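Local structure of acyl-CoA dehydrogenase (4RM7) at residues 10-15 and 305-310; 17-22 and 74-79; 247-252 and 364-369; 318-323 and 370-375. The protein belongs to the acyl-CoA dehydrogenase family, whose chain combines helical N-terminal and C-terminal domains with a middle domain rich in beta strands. All coordinates share one frame; numbering follows the deposited sequence. Where two conformers were deposited one is given.

Overall arrangement
Interactions 1 and 2 both use helix 10-26, and their centres lie about 12 Å apart; interaction 2 (17-22 with 74-79) stays inside the N-terminal helical domain and is nested in the long loop that interaction 1 (10-15 with 305-310) closes with the C-terminal domain. Interactions 3 and 4 belong to the C-terminal domain, about 10 Å apart between centres, with their segments alternating along the chain; Lys323 joins them through the carbonyl of Gly367. Helix 70-84 meets helix 234-270 where Ile77 packs on Phe248, tying interaction 2 to interaction 3, and Glu308 meets Ser318 between interactions 1 and 4. Contacts 1-2, 2-3, 3-4 and 1-4 thus touch, linking the N-terminal and C-terminal helical domains.

Interaction 1: 10-15 and 305-310; sequences RDEQRL and AAREYD
Glu12 and Arg307 hold the closest pair of CA atoms between helical segments 10-15 and 305-310, yet the Glu12 CA and Arg307 CA stand 12.4 Å apart, a gap that takes two long side chains to span. Both set out alike, with CG beside the backbone N and anti to the carbonyl carbon (chi1 -72° in Glu12, -75° in Arg307), and both continue extended until their charged ends meet. Glu12 OE1 arrives at the edge of the guanidinium group, near its plane, 3.9 Å from Arg307 NH2. This is a long salt bridge, and the carboxylate and guanidinium planes are turned 46° apart. A water also lies at the guanidinium edge, in plane, and accepts a weak bond from Arg307 NE; its very short distance to Glu12 OE2 is doubtful. The stronger partner of Glu12 OE1 is the backbone N of Ser9, just before helix 10-26, the kind of bond made by a glutamate in a capping box. Phe71 of helix 70-84 makes a cation-pi contact with Arg307. The result is a small surface bridge between the N-terminal and C-terminal helical domains of the acyl-CoA dehydrogenase fold.

Interaction 2: 17-22 and 74-79; sequences NHVREY and VLVIEE
Val19 and Val76 meet at about a right angle, each offering its CG2 methyl, and Val19 CG2 lies 3.7 Å from Val76 CG2. In both residues this is the branch beside the backbone N. The other branch of Val19, CG1, serves a different neighbour: it runs along the aliphatic part of Glu79, 3.9 Å from Glu79 CG, the two side chains sliding past each other in opposite directions. The axes of 17-22 and 74-79 run nearly side by side, 27° apart and 9.7 Å at closest approach, joining helices 10-26 and 70-84 within the helical N-terminal domain of the acyl-CoA dehydrogenase fold. Glu79 bends at its second torsion (chi2 58°), which turns its carboxylate toward Arg20. There OE2 rests against Arg20 CB, CG and CD before it reaches the charged end, and Arg20 NH1 donates a weak bond to Glu79 OE2 at 3.4 Å within a salt bridge. The guanidinium and carboxylate planes stand 81° apart, far from a flat, two-pronged pairing. Arg20 NH2 is held from its own helix by Asn17 OD1, 2.8 Å away and in the carbonyl plane of the amide. Glu79 OE1 has a stronger partner in Arg82. The carboxylate is thus shared between two arginines, which probably favours its charged form, while the two valines make an apolar contact beside the polar pair.

Interaction 3: 247-252 and 364-369; sequences VFTCAA and FADGTD
Thr249 OG1 is gripped from two sources: it donates to Asp366 OD2 at 2.5 Å, and the carbonyl O of Gly245, one turn earlier in its own helix, also lies in hydrogen-bonding position, so the single hydroxyl proton must be shared or alternate between them. The two side chains come from opposite directions, and the hydroxyl meets Asp366 OD2 from above the carboxylate plane, 45° out of it. In Thr249 the hydroxyl lies beside the backbone N (chi1 -73°), leaving the methyl anti to that nitrogen, and Thr249 CG2 reaches Ala365 CB at 4.3 Å. The backbones stay further apart, with 7.5 Å between Thr249 CA and Ala365 CA. Segment 364-369 connects helix 351-362 to helix 369-386 in the C-terminal domain of the acyl-CoA dehydrogenase fold, and it begins with a type II beta turn from Phe364 to Gly367. Ala365 and Asp366 occupy the middle of this turn, and in both the CB points toward helix 234-270. Lys323 fixes the turn from another helix, its NZ bonding to the carbonyl oxygens of Ala365 and Gly367, while Arg246 NE holds that of Asp366. Beyond the turn, Thr368 is the N-cap of helix 369-386, its OG1 bonded to the backbone N of Val371. Gln339 of the third subunit packs against Thr368 and Asp369.

Interaction 4: 318-323 and 370-375; sequences SVALMK and EVMVVI
Met372, a selenomethionine here, folds its side chain against Lys323. Its CG stands beside the backbone N, and further bends at the second (chi2 -52°) and third torsions lay the selenium over the root of the lysine, with Met372 SE 3.7 Å from Lys323 CB and 3.8 Å from Lys323 CG. The lysine starts with CG anti to the backbone N, then bends at chi2 (51°) and again at chi4. Its base therefore faces Met372 while its end turns away to the carbonyl oxygens of segment 364-369 and of Tyr362. The small side chain of Ala320 probably allows the close approach: Ala320 CA is 5.3 Å from Met372 CA, and Met372 CB rests 3.8 Å from Ala320 O. The branch of Ile375 anti to its backbone N completes the patch, with Ile375 CG2 4.0 Å from Ala320 CB. The axes of 318-323 and 370-375, in helices 316-341 and 369-386 of the helical acyl-CoA dehydrogenase C-terminal domain, run roughly antiparallel, 151° apart and 9.0 Å at closest approach. Helix 234-270 borders the pair, with Arg246 touching Met372 and Tyr239 touching Ile375, while Thr296 and Thr289 on helix 282-311 of the second subunit pack on Leu321 and Val373.

Interaction 1: 10-15 and 305-310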
loop_
_atom_site.group_PDB
_atom_site.type_symbol
_atom_site.label_atom_id
_atom_site.label_comp_id
_atom_site.label_asym_id
_atom_site.label_seq_id
_atom_site.Cartn_x
_atom_site.Cartn_y
_atom_site.Cartn_z
ATOM N N ARG A 10 11.559 -27.280 25.174
ATOM C CA ARG A 10 10.882 -27.347 26.476
ATOM C C ARG A 10 11.321 -26.229 27.405
ATOM O O ARG A 10 10.491 -25.641 28.101
ATOM C CB ARG A 10 11.151 -28.660 27.190
ATOM C CG ARG A 10 10.351 -29.796 26.696
ATOM C CD ARG A 10 9.201 -30.173 27.600
ATOM N NE ARG A 10 8.464 -31.202 26.887
ATOM C CZ ARG A 10 8.689 -32.500 27.020
ATOM N NH1 ARG A 10 7.985 -33.364 26.301
ATOM N NH2 ARG A 10 9.592 -32.933 27.891
ATOM N N ASP A 11 12.632 -25.972 27.438
ATOM C CA ASP A 11 13.195 -24.934 28.300
ATOM C C ASP A 11 12.611 -23.571 27.947
ATOM O O ASP A 11 12.143 -22.856 28.825
ATOM C CB ASP A 11 14.722 -24.902 28.206
ATOM C CG ASP A 11 15.374 -26.104 28.873
ATOM O OD1 ASP A 11 14.812 -26.620 29.861
ATOM O OD2 ASP A 11 16.448 -26.537 28.408
ATOM N N GLU A 12 12.615 -23.237 26.659
ATOM C CA GLU A 12 12.008 -22.001 26.187
ATOM C C GLU A 12 10.514 -21.928 26.536
ATOM O O GLU A 12 10.010 -20.878 26.956
ATOM C CB GLU A 12 12.226 -21.861 24.681
ATOM C CG GLU A 12 13.693 -21.525 24.325
ATOM C CD GLU A 12 14.058 -21.832 22.867
ATOM O OE1 GLU A 12 13.252 -22.471 22.157
ATOM O OE2 GLU A 12 15.162 -21.439 22.427
ATOM N N GLN A 13 9.805 -23.041 26.394
ATOM C CA GLN A 13 8.391 -23.051 26.722
ATOM C C GLN A 13 8.142 -22.849 28.216
ATOM O O GLN A 13 7.177 -22.186 28.605
ATOM C CB GLN A 13 7.749 -24.355 26.259
ATOM C CG GLN A 13 7.560 -24.446 24.768
ATOM C CD GLN A 13 7.284 -25.861 24.293
ATOM O OE1 GLN A 13 7.050 -26.772 25.095
ATOM N NE2 GLN A 13 7.319 -26.057 22.978
ATOM N N ARG A 14 8.998 -23.422 29.059
ATOM C CA ARG A 14 8.821 -23.251 30.500
ATOM C C ARG A 14 9.025 -21.783 30.893
ATOM O O ARG A 14 8.290 -21.249 31.736
ATOM C CB ARG A 14 9.777 -24.145 31.292
ATOM C CG ARG A 14 9.316 -25.566 31.428
ATOM C CD ARG A 14 10.050 -26.275 32.555
ATOM N NE ARG A 14 9.476 -27.598 32.834
ATOM C CZ ARG A 14 9.933 -28.735 32.322
ATOM N NH1 ARG A 14 10.966 -28.723 31.486
ATOM N NH2 ARG A 14 9.356 -29.885 32.635
ATOM N N LEU A 15 10.020 -21.151 30.272
ATOM C CA LEU A 15 10.285 -19.728 30.463
ATOM C C LEU A 15 9.020 -18.914 30.201
ATOM O O LEU A 15 8.606 -18.083 31.025
ATOM C CB LEU A 15 11.420 -19.269 29.545
ATOM C CG LEU A 15 11.724 -17.772 29.464
ATOM C CD1 LEU A 15 12.254 -17.256 30.782
ATOM C CD2 LEU A 15 12.727 -17.490 28.342
ATOM N N ALA A 305 16.514 -12.653 13.993
ATOM C CA ALA A 305 17.611 -11.765 14.369
ATOM C C ALA A 305 18.132 -12.161 15.741
ATOM O O ALA A 305 19.337 -12.190 15.963
ATOM C CB ALA A 305 17.169 -10.289 14.363
ATOM N N ALA A 306 17.223 -12.494 16.651
ATOM C CA ALA A 306 17.626 -12.858 18.000
ATOM C C ALA A 306 18.398 -14.176 18.030
ATOM O O ALA A 306 19.400 -14.302 18.739
ATOM C CB ALA A 306 16.424 -12.940 18.906
ATOM N N ARG A 307 17.941 -15.162 17.269
ATOM C CA ARG A 307 18.607 -16.456 17.295
ATOM C C ARG A 307 19.990 -16.362 16.638
ATOM O O ARG A 307 20.912 -17.062 17.052
ATOM C CB ARG A 307 17.738 -17.537 16.629
ATOM C CG ARG A 307 16.544 -18.000 17.478
ATOM C CD ARG A 307 15.747 -19.130 16.796
ATOM N NE ARG A 307 15.084 -20.051 17.727
ATOM C CZ ARG A 307 13.854 -20.559 17.535
ATOM N NH1 ARG A 307 13.136 -20.239 16.455
ATOM N NH2 ARG A 307 13.322 -21.394 18.424
ATOM N N GLU A 308 20.144 -15.484 15.647
ATOM C CA GLU A 308 21.470 -15.207 15.061
ATOM C C GLU A 308 22.492 -14.788 16.110
ATOM O O GLU A 308 23.603 -15.302 16.134
ATOM C CB GLU A 308 21.400 -14.107 14.003
ATOM C CG GLU A 308 21.237 -14.586 12.586
ATOM C CD GLU A 308 21.235 -13.433 11.586
ATOM O OE1 GLU A 308 21.291 -12.264 12.014
ATOM O OE2 GLU A 308 21.198 -13.695 10.366
ATOM N N TYR A 309 22.129 -13.838 16.964
ATOM C CA TYR A 309 23.044 -13.425 18.016
ATOM C C TYR A 309 23.474 -14.613 18.842
ATOM O O TYR A 309 24.649 -14.794 19.116
ATOM C CB TYR A 309 22.409 -12.395 18.934
ATOM C CG TYR A 309 22.554 -10.973 18.483
ATOM C CD1 TYR A 309 23.745 -10.269 18.676
ATOM C CD2 TYR A 309 21.488 -10.319 17.878
ATOM C CE1 TYR A 309 23.858 -8.953 18.263
ATOM C CE2 TYR A 309 21.580 -8.996 17.485
ATOM C CZ TYR A 309 22.759 -8.322 17.675
ATOM O OH TYR A 309 22.823 -7.021 17.259
ATOM N N ASP A 310 22.511 -15.432 19.230
ATOM C CA ASP A 310 22.795 -16.492 20.176
ATOM C C ASP A 310 23.678 -17.559 19.532
ATOM O O ASP A 310 24.397 -18.261 20.228
ATOM C CB ASP A 310 21.496 -17.097 20.716
ATOM C CG ASP A 310 20.663 -16.095 21.542
ATOM O OD1 ASP A 310 21.203 -15.079 22.040
ATOM O OD2 ASP A 310 19.453 -16.339 21.712
HETATM O O HOH W 1 16.192 -21.950 20.296
#

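Interaction 2: 17-22 and 74-79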
loop_
_atom_site.group_PDB
_atom_site.type_symbol
_atom_site.label_atom_id
_atom_site.label_comp_id
_atom_site.label_asym_id
_atom_site.label_seq_id
_atom_site.Cartn_x
_atom_site.Cartn_y
_atom_site.Cartn_z
ATOM N N ASN A 17 6.008 -19.983 30.280
ATOM C CA ASN A 17 5.016 -20.302 31.301
ATOM C C ASN A 17 5.232 -19.432 32.526
ATOM O O ASN A 17 4.276 -18.884 33.085
ATOM C CB ASN A 17 5.072 -21.774 31.697
ATOM C CG ASN A 17 4.698 -22.706 30.567
ATOM O OD1 ASN A 17 4.046 -22.306 29.601
ATOM N ND2 ASN A 17 5.102 -23.971 30.692
ATOM N N HIS A 18 6.492 -19.304 32.932
ATOM C CA HIS A 18 6.846 -18.510 34.102
ATOM C C HIS A 18 6.513 -17.039 33.888
ATOM O O HIS A 18 5.939 -16.390 34.762
ATOM C CB HIS A 18 8.327 -18.671 34.434
ATOM C CG HIS A 18 8.729 -20.083 34.715
ATOM N ND1 HIS A 18 10.040 -20.456 34.947
ATOM C CD2 HIS A 18 8.000 -21.222 34.803
ATOM C CE1 HIS A 18 10.093 -21.753 35.168
ATOM N NE2 HIS A 18 8.869 -22.247 35.089
ATOM N N VAL A 19 6.857 -16.521 32.716
ATOM C CA VAL A 19 6.582 -15.125 32.400
ATOM C C VAL A 19 5.079 -14.860 32.299
ATOM O O VAL A 19 4.594 -13.856 32.799
ATOM C CB VAL A 19 7.289 -14.717 31.111
ATOM C CG1 VAL A 19 6.852 -13.324 30.677
ATOM C CG2 VAL A 19 8.797 -14.764 31.329
ATOM N N ARG A 20 4.354 -15.783 31.675
ATOM C CA ARG A 20 2.904 -15.673 31.516
ATOM C C ARG A 20 2.155 -15.729 32.852
ATOM O O ARG A 20 1.121 -15.083 33.026
ATOM C CB ARG A 20 2.398 -16.779 30.579
ATOM C CG ARG A 20 0.890 -16.859 30.427
ATOM C CD ARG A 20 0.475 -17.747 29.244
ATOM N NE ARG A 20 1.288 -18.959 29.112
ATOM C CZ ARG A 20 2.099 -19.212 28.084
ATOM N NH1 ARG A 20 2.210 -18.346 27.073
ATOM N NH2 ARG A 20 2.793 -20.339 28.065
ATOM N N GLU A 21 2.670 -16.499 33.800
ATOM C CA GLU A 21 2.052 -16.578 35.116
ATOM C C GLU A 21 2.305 -15.255 35.871
ATOM O O GLU A 21 1.427 -14.738 36.548
ATOM C CB GLU A 21 2.578 -17.805 35.875
ATOM C CG GLU A 21 2.540 -17.707 37.374
ATOM C CD GLU A 21 2.754 -19.056 38.054
ATOM O OE1 GLU A 21 2.345 -20.090 37.464
ATOM O OE2 GLU A 21 3.324 -19.074 39.177
ATOM N N TYR A 22 3.493 -14.695 35.724
ATOM C CA TYR A 22 3.776 -13.390 36.295
ATOM C C TYR A 22 2.937 -12.276 35.681
ATOM O O TYR A 22 2.405 -11.439 36.386
ATOM C CB TYR A 22 5.267 -13.075 36.146
ATOM C CG TYR A 22 5.645 -11.621 36.291
ATOM C CD1 TYR A 22 5.680 -11.020 37.524
ATOM C CD2 TYR A 22 5.967 -10.862 35.194
ATOM C CE1 TYR A 22 6.018 -9.699 37.661
ATOM C CE2 TYR A 22 6.310 -9.542 35.324
ATOM C CZ TYR A 22 6.332 -8.968 36.562
ATOM O OH TYR A 22 6.674 -7.656 36.690
ATOM N N VAL A 74 13.801 -11.815 24.246
ATOM C CA VAL A 74 12.752 -11.512 23.297
ATOM C C VAL A 74 11.428 -12.186 23.657
ATOM O O VAL A 74 10.359 -11.565 23.596
ATOM C CB VAL A 74 13.193 -11.925 21.893
ATOM C CG1 VAL A 74 12.001 -12.131 20.967
ATOM C CG2 VAL A 74 14.132 -10.888 21.349
ATOM N N LEU A 75 11.493 -13.447 24.054
ATOM C CA LEU A 75 10.285 -14.137 24.485
ATOM C C LEU A 75 9.702 -13.453 25.726
ATOM O O LEU A 75 8.482 -13.313 25.839
ATOM C CB LEU A 75 10.565 -15.617 24.764
ATOM C CG LEU A 75 11.008 -16.473 23.575
ATOM C CD1 LEU A 75 11.360 -17.887 24.047
ATOM C CD2 LEU A 75 9.938 -16.508 22.469
ATOM N N VAL A 76 10.571 -13.003 26.637
ATOM C CA VAL A 76 10.102 -12.346 27.860
ATOM C C VAL A 76 9.400 -11.047 27.484
ATOM O O VAL A 76 8.242 -10.832 27.852
ATOM C CB VAL A 76 11.252 -12.080 28.864
ATOM C CG1 VAL A 76 10.833 -11.102 29.926
ATOM C CG2 VAL A 76 11.696 -13.364 29.530
ATOM N N ILE A 77 10.065 -10.212 26.694
ATOM C CA ILE A 77 9.492 -8.922 26.300
ATOM C C ILE A 77 8.245 -9.041 25.435
ATOM O O ILE A 77 7.271 -8.322 25.658
ATOM C CB ILE A 77 10.524 -8.079 25.574
ATOM C CG1 ILE A 77 11.660 -7.755 26.537
ATOM C CG2 ILE A 77 9.887 -6.787 25.019
ATOM C CD1 ILE A 77 12.945 -7.466 25.850
ATOM N N GLU A 78 8.247 -9.959 24.472
ATOM C CA GLU A 78 7.059 -10.144 23.634
ATOM C C GLU A 78 5.858 -10.591 24.484
ATOM O O GLU A 78 4.750 -10.100 24.302
ATOM C CB GLU A 78 7.322 -11.152 22.509
ATOM C CG GLU A 78 6.065 -11.672 21.829
ATOM C CD GLU A 78 6.306 -12.868 20.888
ATOM O OE1 GLU A 78 7.245 -13.652 21.126
ATOM O OE2 GLU A 78 5.541 -13.036 19.905
ATOM N N GLU A 79 6.082 -11.492 25.437
ATOM C CA GLU A 79 4.976 -12.000 26.232
ATOM C C GLU A 79 4.405 -10.968 27.206
ATOM O O GLU A 79 3.188 -10.899 27.387
ATOM C CB GLU A 79 5.396 -13.257 27.001
ATOM C CG GLU A 79 4.267 -13.931 27.819
ATOM C CD GLU A 79 3.021 -14.374 27.000
ATOM O OE1 GLU A 79 2.933 -14.158 25.763
ATOM O OE2 GLU A 79 2.108 -14.956 27.616
#

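Interaction 3: 247-252 and 364-369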
loop_
_atom_site.group_PDB
_atom_site.type_symbol
_atom_site.label_atom_id
_atom_site.label_comp_id
_atom_site.label_asym_id
_atom_site.label_seq_id
_atom_site.Cartn_x
_atom_site.Cartn_y
_atom_site.Cartn_z
ATOM N N VAL A 247 16.176 -4.834 18.663
ATOM C CA VAL A 247 15.528 -6.131 18.799
ATOM C C VAL A 247 14.461 -6.070 19.902
ATOM O O VAL A 247 13.321 -6.494 19.702
ATOM C CB VAL A 247 16.537 -7.250 19.083
ATOM C CG1 VAL A 247 15.823 -8.587 19.103
ATOM C CG2 VAL A 247 17.638 -7.252 18.000
ATOM N N PHE A 248 14.832 -5.501 21.040
ATOM C CA PHE A 248 13.916 -5.286 22.147
ATOM C C PHE A 248 12.677 -4.521 21.730
ATOM O O PHE A 248 11.561 -4.911 22.061
ATOM C CB PHE A 248 14.617 -4.535 23.273
ATOM C CG PHE A 248 15.659 -5.341 23.964
ATOM C CD1 PHE A 248 15.736 -6.714 23.755
ATOM C CD2 PHE A 248 16.573 -4.734 24.822
ATOM C CE1 PHE A 248 16.699 -7.461 24.393
ATOM C CE2 PHE A 248 17.547 -5.479 25.468
ATOM C CZ PHE A 248 17.620 -6.842 25.252
ATOM N N THR A 249 12.879 -3.432 21.004
ATOM C CA THR A 249 11.772 -2.585 20.596
ATOM C C THR A 249 10.840 -3.317 19.639
ATOM O O THR A 249 9.612 -3.202 19.720
ATOM C CB THR A 249 12.288 -1.302 19.954
ATOM O OG1 THR A 249 12.832 -0.480 20.981
ATOM C CG2 THR A 249 11.176 -0.547 19.287
ATOM N N CYS A 250 11.420 -4.113 18.757
ATOM C CA CYS A 250 10.606 -4.864 17.818
ATOM C C CYS A 250 9.840 -5.993 18.519
ATOM O O CYS A 250 8.673 -6.236 18.208
ATOM C CB CYS A 250 11.469 -5.384 16.665
ATOM S SG CYS A 250 12.032 -3.995 15.603
ATOM N N ALA A 251 10.473 -6.648 19.488
ATOM C CA ALA A 251 9.777 -7.640 20.294
ATOM C C ALA A 251 8.586 -7.010 21.049
ATOM O O ALA A 251 7.520 -7.621 21.169
ATOM C CB ALA A 251 10.748 -8.302 21.267
ATOM N N ALA A 252 8.763 -5.786 21.545
ATOM C CA ALA A 252 7.669 -5.083 22.199
ATOM C C ALA A 252 6.565 -4.770 21.202
ATOM O O ALA A 252 5.383 -4.905 21.520
ATOM C CB ALA A 252 8.164 -3.781 22.884
ATOM N N PHE A 364 9.810 5.626 15.562
ATOM C CA PHE A 364 10.869 6.610 15.893
ATOM C C PHE A 364 11.957 6.076 16.808
ATOM O O PHE A 364 13.085 6.563 16.797
ATOM C CB PHE A 364 10.300 7.848 16.583
ATOM C CG PHE A 364 9.304 8.572 15.772
ATOM C CD1 PHE A 364 9.703 9.341 14.702
ATOM C CD2 PHE A 364 7.963 8.496 16.077
ATOM C CE1 PHE A 364 8.777 10.023 13.955
ATOM C CE2 PHE A 364 7.040 9.175 15.330
ATOM C CZ PHE A 364 7.442 9.935 14.271
ATOM N N ALA A 365 11.604 5.103 17.629
ATOM C CA ALA A 365 12.519 4.610 18.646
ATOM C C ALA A 365 13.636 3.814 18.009
ATOM O O ALA A 365 13.394 3.024 17.099
ATOM C CB ALA A 365 11.779 3.744 19.662
ATOM N N ASP A 366 14.848 4.021 18.508
ATOM C CA ASP A 366 15.985 3.212 18.131
ATOM C C ASP A 366 16.208 3.278 16.646
ATOM O O ASP A 366 16.468 2.260 16.008
ATOM C CB ASP A 366 15.783 1.756 18.561
ATOM C CG ASP A 366 15.474 1.624 20.031
ATOM O OD1 ASP A 366 16.419 1.652 20.861
ATOM O OD2 ASP A 366 14.277 1.493 20.350
ATOM N N GLY A 367 16.080 4.469 16.083
ATOM C CA GLY A 367 16.391 4.637 14.678
ATOM C C GLY A 367 15.161 4.485 13.826
ATOM O O GLY A 367 14.414 3.524 13.966
ATOM N N THR A 368 14.954 5.446 12.938
ATOM C CA THR A 368 13.786 5.461 12.077
ATOM C C THR A 368 13.902 4.530 10.875
ATOM O O THR A 368 14.965 3.960 10.603
ATOM C CB THR A 368 13.534 6.859 11.556
ATOM O OG1 THR A 368 14.588 7.215 10.649
ATOM C CG2 THR A 368 13.527 7.824 12.706
ATOM N N ASP A 369 12.794 4.404 10.153
ATOM C CA ASP A 369 12.740 3.619 8.926
ATOM C C ASP A 369 13.801 4.158 7.953
ATOM O O ASP A 369 14.575 3.407 7.357
ATOM C CB ASP A 369 11.314 3.675 8.315
ATOM C CG ASP A 369 10.175 3.494 9.396
ATOM O OD1 ASP A 369 10.465 3.175 10.577
ATOM O OD2 ASP A 369 8.975 3.672 9.070
#

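Interaction 4: 318-323 and 370-375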
loop_
_atom_site.group_PDB
_atom_site.type_symbol
_atom_site.label_atom_id
_atom_site.label_comp_id
_atom_site.label_asym_id
_atom_site.label_seq_id
_atom_site.Cartn_x
_atom_site.Cartn_y
_atom_site.Cartn_z
ATOM N N SER A 318 20.239 -8.142 9.168
ATOM C CA SER A 318 19.061 -8.771 9.766
ATOM C C SER A 318 18.332 -7.786 10.673
ATOM O O SER A 318 17.117 -7.647 10.598
ATOM C CB SER A 318 19.437 -10.007 10.582
ATOM O OG SER A 318 19.986 -11.028 9.782
ATOM N N VAL A 319 19.091 -7.110 11.530
ATOM C CA VAL A 319 18.531 -6.167 12.490
ATOM C C VAL A 319 17.956 -4.941 11.777
ATOM O O VAL A 319 16.917 -4.414 12.158
ATOM C CB VAL A 319 19.598 -5.751 13.514
ATOM C CG1 VAL A 319 19.163 -4.512 14.306
ATOM C CG2 VAL A 319 19.909 -6.933 14.447
ATOM N N ALA A 320 18.614 -4.513 10.713
ATOM C CA ALA A 320 18.114 -3.384 9.944
ATOM C C ALA A 320 16.797 -3.723 9.222
ATOM O O ALA A 320 15.882 -2.901 9.173
ATOM C CB ALA A 320 19.181 -2.923 8.945
ATOM N N LEU A 321 16.695 -4.924 8.662
ATOM C CA LEU A 321 15.493 -5.297 7.910
ATOM C C LEU A 321 14.316 -5.476 8.867
ATOM O O LEU A 321 13.228 -4.996 8.615
ATOM C CB LEU A 321 15.724 -6.575 7.088
ATOM C CG LEU A 321 16.738 -6.467 5.942
ATOM C CD1 LEU A 321 16.863 -7.796 5.214
ATOM C CD2 LEU A 321 16.357 -5.350 4.970
HETATM N N MSE A 322 14.565 -6.163 9.974
HETATM C CA MSE A 322 13.631 -6.271 11.080
HETATM C C MSE A 322 13.111 -4.901 11.540
HETATM O O MSE A 322 11.916 -4.687 11.616
HETATM C CB MSE A 322 14.311 -6.996 12.250
HETATM C CG MSE A 322 13.473 -7.090 13.493
HETATM SE SE MSE A 322 14.592 -7.308 15.056
HETATM C CE MSE A 322 15.247 -5.460 15.140
ATOM N N LYS A 323 14.004 -3.968 11.836
ATOM C CA LYS A 323 13.562 -2.670 12.343
ATOM C C LYS A 323 12.795 -1.884 11.287
ATOM O O LYS A 323 11.948 -1.064 11.610
ATOM C CB LYS A 323 14.757 -1.847 12.846
ATOM C CG LYS A 323 14.366 -0.566 13.569
ATOM C CD LYS A 323 13.334 -0.863 14.656
ATOM C CE LYS A 323 13.128 0.319 15.598
ATOM N NZ LYS A 323 12.693 1.549 14.891
ATOM N N GLU A 370 13.844 5.477 7.838
ATOM C CA GLU A 370 14.725 6.167 6.917
ATOM C C GLU A 370 16.198 5.911 7.246
ATOM O O GLU A 370 17.040 5.814 6.355
ATOM C CB GLU A 370 14.416 7.675 6.942
ATOM C CG GLU A 370 13.013 8.061 6.377
ATOM C CD GLU A 370 11.810 7.624 7.251
ATOM O OE1 GLU A 370 11.925 7.567 8.500
ATOM O OE2 GLU A 370 10.733 7.342 6.674
ATOM N N VAL A 371 16.503 5.792 8.531
ATOM C CA VAL A 371 17.851 5.452 8.960
ATOM C C VAL A 371 18.178 3.970 8.649
ATOM O O VAL A 371 19.308 3.633 8.300
ATOM C CB VAL A 371 18.038 5.778 10.483
ATOM C CG1 VAL A 371 19.248 5.111 11.068
ATOM C CG2 VAL A 371 18.149 7.271 10.679
HETATM N N MSE A 372 17.190 3.086 8.747
HETATM C CA MSE A 372 17.408 1.681 8.403
HETATM C C MSE A 372 17.718 1.510 6.913
HETATM O O MSE A 372 18.571 0.706 6.549
HETATM C CB MSE A 372 16.202 0.828 8.796
HETATM C CG MSE A 372 15.899 0.809 10.295
HETATM SE SE MSE A 372 17.438 0.333 11.451
HETATM C CE MSE A 372 17.732 2.070 12.249
ATOM N N VAL A 373 17.052 2.274 6.052
ATOM C CA VAL A 373 17.375 2.259 4.622
ATOM C C VAL A 373 18.834 2.622 4.359
ATOM O O VAL A 373 19.503 1.984 3.570
ATOM C CB VAL A 373 16.478 3.216 3.838
ATOM C CG1 VAL A 373 17.072 3.504 2.475
ATOM C CG2 VAL A 373 15.079 2.634 3.705
ATOM N N VAL A 374 19.327 3.640 5.047
ATOM C CA VAL A 374 20.695 4.110 4.862
ATOM C C VAL A 374 21.712 3.064 5.358
ATOM O O VAL A 374 22.761 2.876 4.769
ATOM C CB VAL A 374 20.892 5.487 5.584
ATOM C CG1 VAL A 374 22.334 5.854 5.686
ATOM C CG2 VAL A 374 20.146 6.573 4.837
ATOM N N ILE A 375 21.379 2.376 6.436
ATOM C CA ILE A 375 22.200 1.305 6.984
ATOM C C ILE A 375 22.172 0.036 6.117
ATOM O O ILE A 375 23.182 -0.638 5.942
ATOM C CB ILE A 375 21.711 0.948 8.410
ATOM C CG1 ILE A 375 22.007 2.088 9.381
ATOM C CG2 ILE A 375 22.288 -0.393 8.906
ATOM C CD1 ILE A 375 21.285 1.898 10.708
#